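Local coordinates for protein putatuve endo-xylanase (Clostridium stercorarium, PDB 1O8P) that probably binds xylan and cellulose chains as the family 6 carbohydrate-binding module of a putative endo-xylanase, a beta-sandwich domain that carries a calcium ion, at residues 75-80 with 142-147; 102-107 with 118-123. One frame throughout, in Å; residues are numbered along the deposited sequence.

Contact 1: residues 75-80 with 142-147; sequences TSVTAR and DWFVFS. With CA (calcium ion), chain B.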
# COMPACT_ATOMS: atom_id res chain seq x y z
N THR A 75 -14.52 -1.37 1.04
CA THR A 75 -14.88 0.01 0.70
C THR A 75 -13.89 0.98 1.33
O THR A 75 -14.03 2.18 1.20
CB THR A 75 -16.30 0.35 1.21
OG1 THR A 75 -16.42 -0.14 2.55
CG2 THR A 75 -17.38 -0.43 0.48
N SER A 76 -12.88 0.47 2.02
CA SER A 76 -11.90 1.37 2.61
C SER A 76 -10.52 0.71 2.71
O SER A 76 -10.42 -0.51 2.71
CB SER A 76 -12.45 1.93 3.95
OG SER A 76 -11.58 1.78 5.03
N VAL A 77 -9.47 1.54 2.75
CA VAL A 77 -8.08 1.07 2.86
C VAL A 77 -7.40 1.87 3.95
O VAL A 77 -7.74 3.05 4.13
CB VAL A 77 -7.28 1.19 1.55
CG1 VAL A 77 -7.20 2.67 1.03
CG2 VAL A 77 -5.87 0.59 1.72
N THR A 78 -6.50 1.20 4.67
CA THR A 78 -5.67 1.77 5.71
C THR A 78 -4.22 1.39 5.47
O THR A 78 -3.92 0.23 5.27
CB THR A 78 -6.11 1.26 7.10
OG1 THR A 78 -7.45 1.69 7.35
CG2 THR A 78 -5.30 1.92 8.23
N ALA A 79 -3.30 2.36 5.51
CA ALA A 79 -1.86 2.06 5.43
C ALA A 79 -1.12 2.58 6.68
O ALA A 79 -1.49 3.62 7.24
CB ALA A 79 -1.25 2.63 4.11
N ARG A 80 -0.10 1.85 7.14
CA ARG A 80 0.74 2.29 8.26
C ARG A 80 1.95 2.87 7.60
O ARG A 80 2.69 2.14 6.92
CB ARG A 80 1.16 1.14 9.18
CG ARG A 80 1.84 1.61 10.46
CD ARG A 80 2.10 0.53 11.52
NE ARG A 80 2.84 1.01 12.71
CZ ARG A 80 4.18 0.83 12.97
NH1 ARG A 80 4.99 0.23 12.09
NH2 ARG A 80 4.72 1.30 14.11
N ASP A 142 4.74 0.28 6.02
CA ASP A 142 4.92 -0.94 6.81
C ASP A 142 3.94 -1.97 6.22
O ASP A 142 4.36 -3.01 5.75
CB ASP A 142 4.64 -0.64 8.28
CG ASP A 142 4.85 -1.81 9.17
OD1 ASP A 142 5.17 -2.94 8.71
OD2 ASP A 142 4.68 -1.68 10.39
N TRP A 143 2.65 -1.64 6.22
CA TRP A 143 1.62 -2.53 5.70
C TRP A 143 0.42 -1.74 5.29
O TRP A 143 0.34 -0.53 5.59
CB TRP A 143 1.22 -3.63 6.72
CG TRP A 143 0.91 -3.17 8.11
CD1 TRP A 143 1.69 -3.36 9.24
CD2 TRP A 143 -0.28 -2.49 8.57
NE1 TRP A 143 1.07 -2.84 10.35
CE2 TRP A 143 -0.14 -2.29 9.98
CE3 TRP A 143 -1.46 -2.04 7.95
CZ2 TRP A 143 -1.12 -1.64 10.77
CZ3 TRP A 143 -2.43 -1.37 8.71
CH2 TRP A 143 -2.27 -1.19 10.12
N PHE A 144 -0.50 -2.43 4.62
CA PHE A 144 -1.80 -1.87 4.25
C PHE A 144 -2.87 -2.95 4.35
O PHE A 144 -2.58 -4.15 4.32
CB PHE A 144 -1.78 -1.13 2.88
CG PHE A 144 -1.63 -2.02 1.67
CD1 PHE A 144 -0.37 -2.56 1.34
CD2 PHE A 144 -2.70 -2.26 0.83
CE1 PHE A 144 -0.20 -3.39 0.21
CE2 PHE A 144 -2.52 -3.08 -0.32
CZ PHE A 144 -1.27 -3.64 -0.62
N VAL A 145 -4.11 -2.52 4.49
CA VAL A 145 -5.19 -3.46 4.72
C VAL A 145 -6.50 -2.81 4.30
O VAL A 145 -6.60 -1.59 4.26
CB VAL A 145 -5.22 -4.02 6.22
CG1 VAL A 145 -5.66 -2.94 7.25
CG2 VAL A 145 -6.13 -5.25 6.33
N PHE A 146 -7.49 -3.64 3.97
CA PHE A 146 -8.80 -3.17 3.50
C PHE A 146 -9.90 -3.52 4.52
O PHE A 146 -9.70 -4.41 5.35
CB PHE A 146 -9.11 -3.74 2.10
CG PHE A 146 -8.14 -3.30 1.02
CD1 PHE A 146 -8.35 -2.12 0.30
CD2 PHE A 146 -6.97 -4.05 0.76
CE1 PHE A 146 -7.44 -1.70 -0.69
CE2 PHE A 146 -6.05 -3.64 -0.22
CZ PHE A 146 -6.28 -2.47 -0.95
N SER A 147 -11.02 -2.80 4.47
CA SER A 147 -12.17 -3.04 5.36
C SER A 147 -13.47 -2.94 4.59
O SER A 147 -13.55 -2.20 3.61
CB SER A 147 -12.30 -1.96 6.46
OG SER A 147 -11.10 -1.59 7.07
CA CA B . 5.88 -4.52 7.06
O HOH W 1 -9.15 -0.35 6.22
O HOH W 2 6.87 -6.16 8.60
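Backbone hydrogen bonds join Thr75-Arg80 and Asp142-Ser147 as antiparallel strands, with Thr78 and Val145 bonded in both directions. Thr78 N gives the shorter of these, 2.8 Å to Val145 O. At one end Thr75 N and Ser76 N both donate to Ser147 O, a classic beta bulge. Water 1 links Thr78 OG1 to Ser147 OG, and Thr78 OG1 is also hydrogen-bonded to Ser119 OG.

The charged contact lies at the other end. Arg80, extended from CG to NE, brings NH1 to within 2.6 Å of Asp142 OD2, a salt bridge made on the anti side of the carboxylate with the two planes 69° apart. Asp142 OD1 (2.4 Å) and Asp142 O bind the calcium ion, so one carboxylate serves metal and arginine through separate oxygens. Gln30, Glu32 and Ser52 complete the protein ligands.

Two CH-pi contacts form: Arg80 CB lies over the face of the Trp143 six-membered ring, 3.9 Å from its centroid, and Val77 CG2 over the face of the Phe146 ring, 4.1 Å from its centroid. In a purely apolar contact, Ala79 CB meets Phe144 CB.

The pair forms the middle of a four-stranded antiparallel sheet, between strand 29-30 and strand 116-125; Phe144 reaches Tyr65, Ile131 and Leu133 of the other sheet.

Contact 2: residues 102-107 with 118-123; sequences GTIYVG and VSATIS
Ile104 CG2 and Val118 CG1 each stand anti to their own backbone N, and these two methyls meet at 3.6 Å where the side chains cross at a slant. With chi1 of Ile104 at -48°, its other branch, CG1, lies beside the backbone N and approaches Ala120 CB at 4.2 Å. The second methyl of Val118, CG2, makes a looser contact with Val106 CG1. The same residue's CG1 also approaches the main chain, with Val118 CG1 3.5 Å from Tyr105 O.

Ala120 points its methyl at the facing strand, where CB comes within 3.3 Å of Thr103 O. At the far end Gly102 CA packs against Ile122 CG2.

The two strands run antiparallel, at 172°, but belong to different sheets of the beta-sandwich: Gly102-Val106 pairs with strand 87-93, and Val118-Ser123 with strand 74-82. Their axes approach only to 6.1 Å, and direct backbone pairing gives way to water. Water 3 accepts from Thr103 N and donates to Thr121 O, the latter bond being 2.6 Å long. Two residues along each strand, water 4 repeats the pattern, accepting from Tyr105 N and donating to Ser119 O at 2.7 Å. Each water thus satisfies one amide and one carbonyl along this seam between the sheets. Towards strand 74-82, Ile104 reaches Ala79, Val106 and Val118 touch Val81, and Ile122 packs on Val77.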
# COMPACT_ATOMS: atom_id res chain seq x y z
N GLY A 102 -8.83 4.53 -5.26
CA GLY A 102 -8.82 5.57 -4.25
C GLY A 102 -7.42 6.10 -4.06
O GLY A 102 -6.45 5.52 -4.57
N THR A 103 -7.33 7.19 -3.30
CA THR A 103 -6.07 7.80 -2.99
C THR A 103 -5.95 8.04 -1.50
O THR A 103 -6.81 8.69 -0.90
CB THR A 103 -5.95 9.17 -3.77
OG1 THR A 103 -6.09 8.90 -5.16
CG2 THR A 103 -4.57 9.76 -3.66
N ILE A 104 -4.85 7.56 -0.93
CA ILE A 104 -4.50 7.86 0.47
C ILE A 104 -3.67 9.15 0.50
O ILE A 104 -2.63 9.21 -0.11
CB ILE A 104 -3.67 6.68 1.11
CG1 ILE A 104 -4.33 5.32 0.83
CG2 ILE A 104 -3.52 6.92 2.60
CD1 ILE A 104 -3.61 4.13 1.52
N TYR A 105 -4.13 10.15 1.25
CA TYR A 105 -3.45 11.44 1.37
C TYR A 105 -2.65 11.38 2.64
O TYR A 105 -3.20 11.42 3.72
CB TYR A 105 -4.47 12.61 1.39
CG TYR A 105 -5.09 12.78 0.03
CD1 TYR A 105 -4.44 13.52 -0.97
CD2 TYR A 105 -6.29 12.15 -0.29
CE1 TYR A 105 -4.97 13.61 -2.26
CE2 TYR A 105 -6.83 12.24 -1.56
CZ TYR A 105 -6.16 12.96 -2.53
OH TYR A 105 -6.69 13.03 -3.78
N VAL A 106 -1.35 11.24 2.50
CA VAL A 106 -0.51 11.06 3.67
C VAL A 106 0.12 12.42 4.03
O VAL A 106 0.90 12.98 3.24
CB VAL A 106 0.58 10.00 3.43
CG1 VAL A 106 1.30 9.74 4.75
CG2 VAL A 106 -0.02 8.71 2.84
N GLY A 107 -0.25 12.95 5.20
CA GLY A 107 0.44 14.10 5.76
C GLY A 107 1.73 13.72 6.47
O GLY A 107 1.92 12.56 6.89
N VAL A 118 -3.15 5.64 8.20
CA VAL A 118 -3.87 6.61 7.39
C VAL A 118 -4.86 5.88 6.47
O VAL A 118 -4.49 4.94 5.76
CB VAL A 118 -2.89 7.55 6.58
CG1 VAL A 118 -3.67 8.63 5.81
CG2 VAL A 118 -1.87 8.25 7.53
N SER A 119 -6.12 6.31 6.48
CA SER A 119 -7.18 5.63 5.71
C SER A 119 -7.76 6.46 4.56
O SER A 119 -7.62 7.68 4.52
CB SER A 119 -8.34 5.17 6.62
OG SER A 119 -7.88 4.35 7.69
N ALA A 120 -8.45 5.79 3.65
CA ALA A 120 -9.17 6.43 2.54
C ALA A 120 -10.29 5.47 2.15
O ALA A 120 -10.17 4.25 2.36
CB ALA A 120 -8.23 6.67 1.34
N THR A 121 -11.37 6.00 1.59
CA THR A 121 -12.38 5.16 0.97
C THR A 121 -11.86 4.71 -0.43
O THR A 121 -11.03 5.37 -1.05
CB THR A 121 -13.73 5.86 0.82
OG1 THR A 121 -13.60 6.86 -0.19
CG2 THR A 121 -14.11 6.66 2.10
N ILE A 122 -12.42 3.61 -0.92
CA ILE A 122 -12.14 3.09 -2.24
C ILE A 122 -13.47 2.68 -2.86
O ILE A 122 -14.40 2.35 -2.12
CB ILE A 122 -11.09 1.87 -2.20
CG1 ILE A 122 -11.50 0.70 -1.29
CG2 ILE A 122 -9.71 2.34 -1.78
CD1 ILE A 122 -11.02 -0.71 -1.81
N SER A 123 -13.59 2.78 -4.19
CA SER A 123 -14.67 2.13 -4.94
C SER A 123 -14.77 0.71 -4.44
O SER A 123 -13.74 0.03 -4.25
CB SER A 123 -14.36 2.02 -6.43
OG SER A 123 -14.07 3.27 -6.98
O HOH W 3 -10.04 7.58 -2.06
O HOH W 4 -6.61 9.72 3.07

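From the N terminus, the chain enters contact 1 at residues 75-80, then passes through strand 87-93 to residues 102-107, the first half of contact 2. Eleven residues further on, 118-123 closes that short loop; strand 128-135 follows, and 142-147 returns to close the long loop of contact 1. Contact 2 is therefore nested within contact 1. The two share a sheet, in which strand 116-125 borders strand 74-82, and they touch directly: Ala79 O lies 2.8 Å from Val118 N, a probable hydrogen bond. Contact 1 joins the central strands of this sheet beside the calcium site, whereas contact 2 ties its edge to the opposing sheet.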